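Local coordinates for uracil-dna glycosylase (Deinococcus radiodurans, PDB 4UQM), which belongs to the uracil-DNA glycosylase superfamily, whose members are DNA-binding proteins built round a parallel beta-sheet flanked by helices, at residues Gly87-His92 and Pro100-Pro105; Leu94-Arg99 and Gly205-Leu210. The protein carries 1 engineered substitution. All coordinates share one frame; numbering follows the deposited sequence.

Contact 1 (Gly87-His92 and Pro100-Pro105); sequences GPNQAH and PGVRVP. With nucleotides of chain C.
Val102 and Asn89 meet in a small, partly buried contact within the long loop that runs from strand 77-81 to helix 106-118; the two segments bury 159 Å² between them. The carbonyl of Asn89 faces both methyls of Val102, with Asn89 O 3.7 Å from Val102 CG1. The side-chain amide of Asn89, which is exposed, crosses the same valine obliquely, ND2 lying 3.9 Å from Val102 CG2. Deeper in, Gln90 passes alongside Pro105 in the opposite sense, its NE2 4.0 Å from Pro105 CG.

The polar link is made through a single water, which accepts from Gln90 NE2 at 3.0 Å and donates to Arg103 O at 2.7 Å. Gln90 OE1, the other end of the amide, receives a weak bond from Gly87 N, bent to 126°. With chi2 near -178°, the extended chain of Gln90 carries its amide to both partners. Arg103 reaches the DNA instead: C5' of DA13 of chain C lies over one face of its guanidinium, toward the rim, 3.7 Å from NH1. Pro105 occupies the N-cap position of helix 106-118, and the Val104-Pro105 sequence leading into this helix fits the proline-rich loop of uracil-DNA glycosylases.

Contact 2 (Leu94-Arg99 and Gly205-Leu210); sequences LSFSVR and GHPSPL. With nucleotides of chain B.
Phe96 and Pro207 mark the closest backbone approach, their CA atoms still 9.6 Å apart, and Phe96 bridges the gap from the third position of a type II turn, Leu94 to Ser97, closed by the bond from Ser97 N to Leu94 O. That position gives Phe96 a positive phi, and its side chain points at the other segment.

The outer end of the phenyl ring does the touching. Phe96 CZ lies 3.6 Å from His206 NE2, and the imidazole arrives at the phenyl edge, with His206 CE1 in the phenyl plane. The two planes make 44°, so the pair is oblique, neither stacked nor T-shaped. Phe96 CE1 also packs on Pro207 CG at 3.7 Å. Elsewhere the phenyl group meets Trp183 edge-to-face.

With CG anti to the backbone N (chi1 -168°), the His206 ring reaches Phe96, and ND1 accepts from Ser208 N at 3.0 Å, the donor standing 19° out of the ring plane. Pro207 CD lies over one imidazole face and C5' of DG10 of chain B over the opposite one, both toward the rim.

The same segment also grips DNA. His206 N donates to OP1 of DT11 of chain B at 2.9 Å, and Ser208 OG to OP2 of DG10 of chain B, also at 2.9 Å. Ser208 OG accepts from Leu210 N at 3.2 Å, forming an ST turn. Leu210 sits between DG10 and DA8 of chain B, with CD2 3.5 Å from C5 of DA8. The His-Pro-Ser-Pro-Leu sequence and this leucine are the hallmark of the DNA-intercalating loop of uracil-DNA glycosylases.

In the fold
Leaving strand 77-81, the chain passes through 87-92, 94-99 and 100-105 before entering helix 106-118. Contact 1 closes this loop on itself across seven intervening residues. Inside the closed loop lies 94-99, which contact 2 joins to 205-210, after strand 200-204 and with 105 residues in between. The segments therefore alternate and the contacts cross. Their centres lie 11 Å apart, and Val98 packs against both Gln90 and Pro105 of contact 1, while Arg99 touches His92. Together they tie the loops following a central strand and the edge strand 200-204 of the four-stranded parallel sheet, at the side of the fold that meets DNA.

Contact 1 (Gly87-His92 and Pro100-Pro105)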
loop_
_atom_site.group_PDB
_atom_site.type_symbol
_atom_site.label_atom_id
_atom_site.label_comp_id
_atom_site.label_asym_id
_atom_site.label_seq_id
_atom_site.Cartn_x
_atom_site.Cartn_y
_atom_site.Cartn_z
ATOM N N GLY A 87 11.746 -10.598 -2.751
ATOM C CA GLY A 87 13.114 -11.022 -2.416
ATOM C C GLY A 87 13.391 -10.973 -0.907
ATOM O O GLY A 87 12.624 -10.380 -0.116
ATOM N N PRO A 88 14.504 -11.579 -0.471
ATOM C CA PRO A 88 14.691 -11.678 0.966
ATOM C C PRO A 88 14.902 -10.314 1.648
ATOM O O PRO A 88 15.564 -9.464 1.093
ATOM C CB PRO A 88 15.927 -12.583 1.105
ATOM C CG PRO A 88 16.588 -12.563 -0.230
ATOM C CD PRO A 88 15.473 -12.396 -1.214
ATOM N N ASN A 89 14.316 -10.174 2.824
ATOM C CA ASN A 89 14.431 -9.003 3.676
ATOM C C ASN A 89 14.123 -7.703 2.977
ATOM O O ASN A 89 14.786 -6.698 3.215
ATOM C CB ASN A 89 15.730 -9.011 4.450
ATOM C CG ASN A 89 15.784 -7.985 5.595
ATOM O OD1 ASN A 89 14.765 -7.524 6.138
ATOM N ND2 ASN A 89 16.946 -7.539 5.872
ATOM N N GLN A 90 13.104 -7.752 2.113
ATOM C CA GLN A 90 12.605 -6.555 1.467
ATOM C C GLN A 90 11.280 -6.122 2.053
ATOM O O GLN A 90 11.177 -5.105 2.741
ATOM C CB GLN A 90 12.525 -6.754 -0.047
ATOM C CG GLN A 90 13.868 -6.939 -0.686
ATOM C CD GLN A 90 13.764 -7.087 -2.192
ATOM O OE1 GLN A 90 12.921 -7.848 -2.692
ATOM N NE2 GLN A 90 14.568 -6.348 -2.925
ATOM N N ALA A 91 10.226 -6.881 1.750
ATOM C CA ALA A 91 8.891 -6.511 2.215
ATOM C C ALA A 91 8.715 -6.630 3.721
ATOM O O ALA A 91 9.075 -7.658 4.333
ATOM C CB ALA A 91 7.778 -7.325 1.535
ATOM N N HIS A 92 8.093 -5.617 4.321
ATOM C CA HIS A 92 7.670 -5.705 5.739
ATOM C C HIS A 92 6.324 -5.045 5.979
ATOM O O HIS A 92 6.016 -4.651 7.122
ATOM C CB HIS A 92 8.735 -5.213 6.720
ATOM C CG HIS A 92 9.964 -6.037 6.668
ATOM N ND1 HIS A 92 11.007 -5.670 5.857
ATOM C CD2 HIS A 92 10.292 -7.238 7.196
ATOM C CE1 HIS A 92 11.941 -6.588 5.928
ATOM N NE2 HIS A 92 11.546 -7.536 6.739
ATOM N N PRO A 100 15.717 0.278 7.260
ATOM C CA PRO A 100 17.058 0.866 7.267
ATOM C C PRO A 100 18.138 -0.211 7.061
ATOM O O PRO A 100 18.068 -1.324 7.641
ATOM C CB PRO A 100 17.142 1.551 8.655
ATOM C CG PRO A 100 15.716 1.757 9.038
ATOM C CD PRO A 100 14.954 0.609 8.472
ATOM N N GLY A 101 19.079 0.093 6.177
ATOM C CA GLY A 101 20.197 -0.773 5.860
ATOM C C GLY A 101 20.030 -1.538 4.553
ATOM O O GLY A 101 21.000 -2.040 4.000
ATOM N N VAL A 102 18.792 -1.663 4.084
ATOM C CA VAL A 102 18.459 -2.468 2.925
ATOM C C VAL A 102 18.576 -1.647 1.642
ATOM O O VAL A 102 18.137 -0.511 1.601
ATOM C CB VAL A 102 17.049 -3.091 3.071
ATOM C CG1 VAL A 102 16.687 -3.896 1.825
ATOM C CG2 VAL A 102 16.966 -3.958 4.318
ATOM N N ARG A 103 19.167 -2.250 0.602
ATOM C CA ARG A 103 19.287 -1.621 -0.695
ATOM C C ARG A 103 17.901 -1.161 -1.201
ATOM O O ARG A 103 16.903 -1.891 -1.104
ATOM C CB ARG A 103 19.874 -2.603 -1.709
ATOM C CG ARG A 103 20.118 -2.014 -3.118
ATOM C CD ARG A 103 20.619 -3.035 -4.116
ATOM N NE ARG A 103 21.772 -3.792 -3.598
ATOM C CZ ARG A 103 23.024 -3.369 -3.445
ATOM N NH1 ARG A 103 23.395 -2.130 -3.758
ATOM N NH2 ARG A 103 23.953 -4.212 -2.984
ATOM N N VAL A 104 17.831 0.042 -1.739
ATOM C CA VAL A 104 16.593 0.562 -2.331
ATOM C C VAL A 104 16.223 -0.245 -3.575
ATOM O O VAL A 104 17.009 -0.265 -4.550
ATOM C CB VAL A 104 16.742 2.066 -2.702
ATOM C CG1 VAL A 104 15.504 2.596 -3.402
ATOM C CG2 VAL A 104 17.014 2.867 -1.412
ATOM N N PRO A 105 15.055 -0.914 -3.580
ATOM C CA PRO A 105 14.726 -1.703 -4.762
ATOM C C PRO A 105 14.404 -0.867 -6.016
ATOM O O PRO A 105 14.029 0.325 -5.921
ATOM C CB PRO A 105 13.459 -2.460 -4.321
ATOM C CG PRO A 105 13.561 -2.529 -2.836
ATOM C CD PRO A 105 14.112 -1.182 -2.486
ATOM P P DA C 13 24.785 -1.462 -8.283
ATOM O OP1 DA C 13 24.562 -0.605 -7.131
ATOM O OP2 DA C 13 25.977 -1.270 -9.121
ATOM O "O5'" DA C 13 24.809 -2.906 -7.624
ATOM C "C5'" DA C 13 23.623 -3.561 -7.201
ATOM C "C4'" DA C 13 23.837 -5.046 -7.298
ATOM O "O4'" DA C 13 23.703 -5.391 -8.689
ATOM C "C3'" DA C 13 25.238 -5.493 -6.881
ATOM O "O3'" DA C 13 25.233 -6.647 -6.026
ATOM C "C2'" DA C 13 25.954 -5.676 -8.212
ATOM C "C1'" DA C 13 24.833 -6.106 -9.133
ATOM N N9 DA C 13 25.028 -5.787 -10.548
ATOM C C8 DA C 13 25.415 -4.575 -11.049
ATOM N N7 DA C 13 25.471 -4.536 -12.354
ATOM C C5 DA C 13 25.123 -5.820 -12.740
ATOM C C6 DA C 13 25.010 -6.426 -13.994
ATOM N N6 DA C 13 25.268 -5.799 -15.138
ATOM N N1 DA C 13 24.637 -7.719 -14.035
ATOM C C2 DA C 13 24.364 -8.341 -12.887
ATOM N N3 DA C 13 24.443 -7.882 -11.645
ATOM C C4 DA C 13 24.814 -6.592 -11.640
HETATM O O HOH W 1 16.666 -4.487 -1.927
#

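Contact 2 (Leu94-Arg99 and Gly205-Leu210)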
loop_
_atom_site.group_PDB
_atom_site.type_symbol
_atom_site.label_atom_id
_atom_site.label_comp_id
_atom_site.label_asym_id
_atom_site.label_seq_id
_atom_site.Cartn_x
_atom_site.Cartn_y
_atom_site.Cartn_z
ATOM N N LEU A 94 4.659 -2.435 4.606
ATOM C CA LEU A 94 4.340 -1.092 4.087
ATOM C C LEU A 94 4.786 -1.128 2.639
ATOM O O LEU A 94 5.953 -1.301 2.365
ATOM C CB LEU A 94 5.136 0.015 4.810
ATOM C CG LEU A 94 4.931 0.255 6.282
ATOM C CD1 LEU A 94 5.756 1.463 6.691
ATOM C CD2 LEU A 94 3.484 0.462 6.514
ATOM N N SER A 95 3.822 -1.019 1.717
ATOM C CA SER A 95 4.155 -1.186 0.319
ATOM C C SER A 95 5.282 -0.265 -0.119
ATOM O O SER A 95 5.321 0.926 0.216
ATOM C CB SER A 95 2.941 -1.053 -0.580
ATOM O OG SER A 95 2.388 0.260 -0.599
ATOM N N PHE A 96 6.182 -0.845 -0.908
ATOM C CA PHE A 96 7.352 -0.183 -1.480
ATOM C C PHE A 96 8.492 0.112 -0.540
ATOM O O PHE A 96 9.597 0.433 -1.010
ATOM C CB PHE A 96 6.963 1.067 -2.263
ATOM C CG PHE A 96 5.959 0.773 -3.350
ATOM C CD1 PHE A 96 6.407 0.159 -4.534
ATOM C CD2 PHE A 96 4.595 0.951 -3.209
ATOM C CE1 PHE A 96 5.533 -0.213 -5.515
ATOM C CE2 PHE A 96 3.715 0.568 -4.217
ATOM C CZ PHE A 96 4.182 -0.024 -5.388
ATOM N N SER A 97 8.268 0.012 0.779
ATOM C CA SER A 97 9.282 0.385 1.764
ATOM C C SER A 97 10.281 -0.761 2.017
ATOM O O SER A 97 9.947 -1.944 1.965
ATOM C CB SER A 97 8.600 0.720 3.076
ATOM O OG SER A 97 9.448 1.262 4.064
ATOM N N VAL A 98 11.506 -0.391 2.345
ATOM C CA VAL A 98 12.464 -1.334 2.902
ATOM C C VAL A 98 13.039 -0.748 4.180
ATOM O O VAL A 98 13.106 0.480 4.370
ATOM C CB VAL A 98 13.574 -1.726 1.889
ATOM C CG1 VAL A 98 12.978 -2.485 0.732
ATOM C CG2 VAL A 98 14.354 -0.546 1.346
ATOM N N ARG A 99 13.518 -1.649 5.034
ATOM C CA ARG A 99 14.050 -1.268 6.343
ATOM C C ARG A 99 15.367 -0.524 6.223
ATOM O O ARG A 99 16.056 -0.650 5.227
ATOM C CB ARG A 99 14.156 -2.482 7.270
ATOM C CG ARG A 99 12.790 -3.111 7.579
ATOM C CD ARG A 99 12.020 -2.273 8.549
ATOM N NE ARG A 99 10.688 -2.781 8.926
ATOM C CZ ARG A 99 10.416 -3.778 9.769
ATOM N NH1 ARG A 99 11.382 -4.507 10.313
ATOM N NH2 ARG A 99 9.145 -4.080 10.037
ATOM N N GLY A 205 0.520 3.008 -14.589
ATOM C CA GLY A 205 1.303 1.800 -14.454
ATOM C C GLY A 205 2.110 1.765 -13.157
ATOM O O GLY A 205 2.380 2.783 -12.490
ATOM N N HIS A 206 2.558 0.573 -12.826
ATOM C CA HIS A 206 3.365 0.353 -11.662
ATOM C C HIS A 206 4.779 0.906 -11.819
ATOM O O HIS A 206 5.319 0.945 -12.929
ATOM C CB HIS A 206 3.359 -1.196 -11.448
ATOM C CG HIS A 206 3.905 -1.653 -10.143
ATOM N ND1 HIS A 206 5.254 -1.754 -9.923
ATOM C CD2 HIS A 206 3.296 -2.020 -8.986
ATOM C CE1 HIS A 206 5.462 -2.188 -8.696
ATOM N NE2 HIS A 206 4.290 -2.358 -8.109
ATOM N N PRO A 207 5.405 1.308 -10.700
ATOM C CA PRO A 207 6.755 1.899 -10.850
ATOM C C PRO A 207 7.933 0.895 -11.051
ATOM O O PRO A 207 9.065 1.298 -11.230
ATOM C CB PRO A 207 6.955 2.622 -9.525
ATOM C CG PRO A 207 6.044 1.910 -8.527
ATOM C CD PRO A 207 4.837 1.547 -9.362
ATOM N N SER A 208 7.671 -0.413 -11.077
ATOM C CA SER A 208 8.670 -1.383 -11.445
ATOM C C SER A 208 9.350 -0.973 -12.739
ATOM O O SER A 208 8.690 -0.474 -13.666
ATOM C CB SER A 208 8.009 -2.752 -11.699
ATOM O OG SER A 208 8.994 -3.667 -12.150
ATOM N N PRO A 209 10.649 -1.239 -12.876
ATOM C CA PRO A 209 11.322 -0.970 -14.163
ATOM C C PRO A 209 10.625 -1.708 -15.330
ATOM O O PRO A 209 10.677 -1.207 -16.453
ATOM C CB PRO A 209 12.743 -1.430 -13.894
ATOM C CG PRO A 209 12.647 -2.355 -12.778
ATOM C CD PRO A 209 11.588 -1.795 -11.885
ATOM N N LEU A 210 9.944 -2.844 -15.077
ATOM C CA LEU A 210 9.281 -3.590 -16.150
ATOM C C LEU A 210 7.995 -2.927 -16.647
ATOM O O LEU A 210 7.446 -3.390 -17.666
ATOM C CB LEU A 210 8.908 -4.983 -15.695
ATOM C CG LEU A 210 10.042 -5.850 -15.152
ATOM C CD1 LEU A 210 9.499 -7.212 -14.717
ATOM C CD2 LEU A 210 11.166 -5.951 -16.134
ATOM P P DG B 10 6.959 -6.672 -11.307
ATOM O OP1 DG B 10 6.528 -7.800 -12.112
ATOM O OP2 DG B 10 8.326 -6.347 -11.232
ATOM O "O5'" DG B 10 6.167 -5.351 -11.705
ATOM C "C5'" DG B 10 4.830 -5.367 -12.125
ATOM C "C4'" DG B 10 4.671 -4.501 -13.349
ATOM O "O4'" DG B 10 5.588 -4.993 -14.342
ATOM C "C3'" DG B 10 3.286 -4.556 -13.974
ATOM O "O3'" DG B 10 2.894 -3.243 -14.373
ATOM C "C2'" DG B 10 3.471 -5.507 -15.147
ATOM C "C1'" DG B 10 4.915 -5.302 -15.534
ATOM N N9 DG B 10 5.560 -6.472 -16.135
ATOM C C8 DG B 10 5.936 -7.625 -15.499
ATOM N N7 DG B 10 6.475 -8.501 -16.297
ATOM C C5 DG B 10 6.443 -7.893 -17.541
ATOM C C6 DG B 10 6.866 -8.372 -18.805
ATOM O O6 DG B 10 7.362 -9.455 -19.082
ATOM N N1 DG B 10 6.650 -7.433 -19.802
ATOM C C2 DG B 10 6.098 -6.195 -19.609
ATOM N N2 DG B 10 5.976 -5.426 -20.689
ATOM N N3 DG B 10 5.677 -5.750 -18.442
ATOM C C4 DG B 10 5.883 -6.642 -17.459
ATOM P P DA B 8 14.143 -10.558 -8.805
ATOM O OP1 DA B 8 15.131 -11.169 -7.881
ATOM O OP2 DA B 8 12.799 -11.149 -9.064
ATOM O "O5'" DA B 8 14.045 -8.976 -8.639
ATOM C "C5'" DA B 8 12.951 -8.325 -9.277
ATOM C "C4'" DA B 8 13.227 -6.851 -9.449
ATOM O "O4'" DA B 8 14.095 -6.635 -10.586
ATOM C "C3'" DA B 8 11.953 -6.065 -9.731
ATOM O "O3'" DA B 8 11.984 -4.782 -9.125
ATOM C "C2'" DA B 8 11.939 -5.899 -11.234
ATOM C "C1'" DA B 8 13.408 -5.942 -11.617
ATOM N N9 DA B 8 13.645 -6.644 -12.880
ATOM C C8 DA B 8 14.437 -6.223 -13.920
ATOM N N7 DA B 8 14.419 -7.027 -14.954
ATOM C C5 DA B 8 13.543 -8.036 -14.580
ATOM C C6 DA B 8 13.076 -9.181 -15.251
ATOM N N6 DA B 8 13.470 -9.530 -16.481
ATOM N N1 DA B 8 12.211 -9.986 -14.595
ATOM C C2 DA B 8 11.806 -9.627 -13.368
ATOM N N3 DA B 8 12.165 -8.571 -12.640
ATOM C C4 DA B 8 13.044 -7.803 -13.312
ATOM P P DT B 11 1.412 -2.867 -14.693
ATOM O OP1 DT B 11 1.260 -1.413 -14.492
ATOM O OP2 DT B 11 0.439 -3.788 -14.032
ATOM O "O5'" DT B 11 1.287 -3.139 -16.272
ATOM C "C5'" DT B 11 1.713 -2.102 -17.183
ATOM C "C4'" DT B 11 1.306 -2.550 -18.568
ATOM O "O4'" DT B 11 2.146 -3.662 -18.990
ATOM C "C3'" DT B 11 -0.140 -3.047 -18.648
ATOM O "O3'" DT B 11 -0.576 -2.801 -19.978
ATOM C "C2'" DT B 11 0.010 -4.553 -18.669
ATOM C "C1'" DT B 11 1.314 -4.675 -19.459
ATOM N N1 DT B 11 2.018 -5.963 -19.388
ATOM C C2 DT B 11 2.619 -6.416 -20.543
ATOM O O2 DT B 11 2.677 -5.752 -21.562
ATOM N N3 DT B 11 3.198 -7.652 -20.437
ATOM C C4 DT B 11 3.224 -8.469 -19.314
ATOM O O4 DT B 11 3.801 -9.547 -19.354
ATOM C C5 DT B 11 2.568 -7.939 -18.150
ATOM C C7 DT B 11 2.555 -8.754 -16.892
ATOM C C6 DT B 11 2.008 -6.729 -18.239
#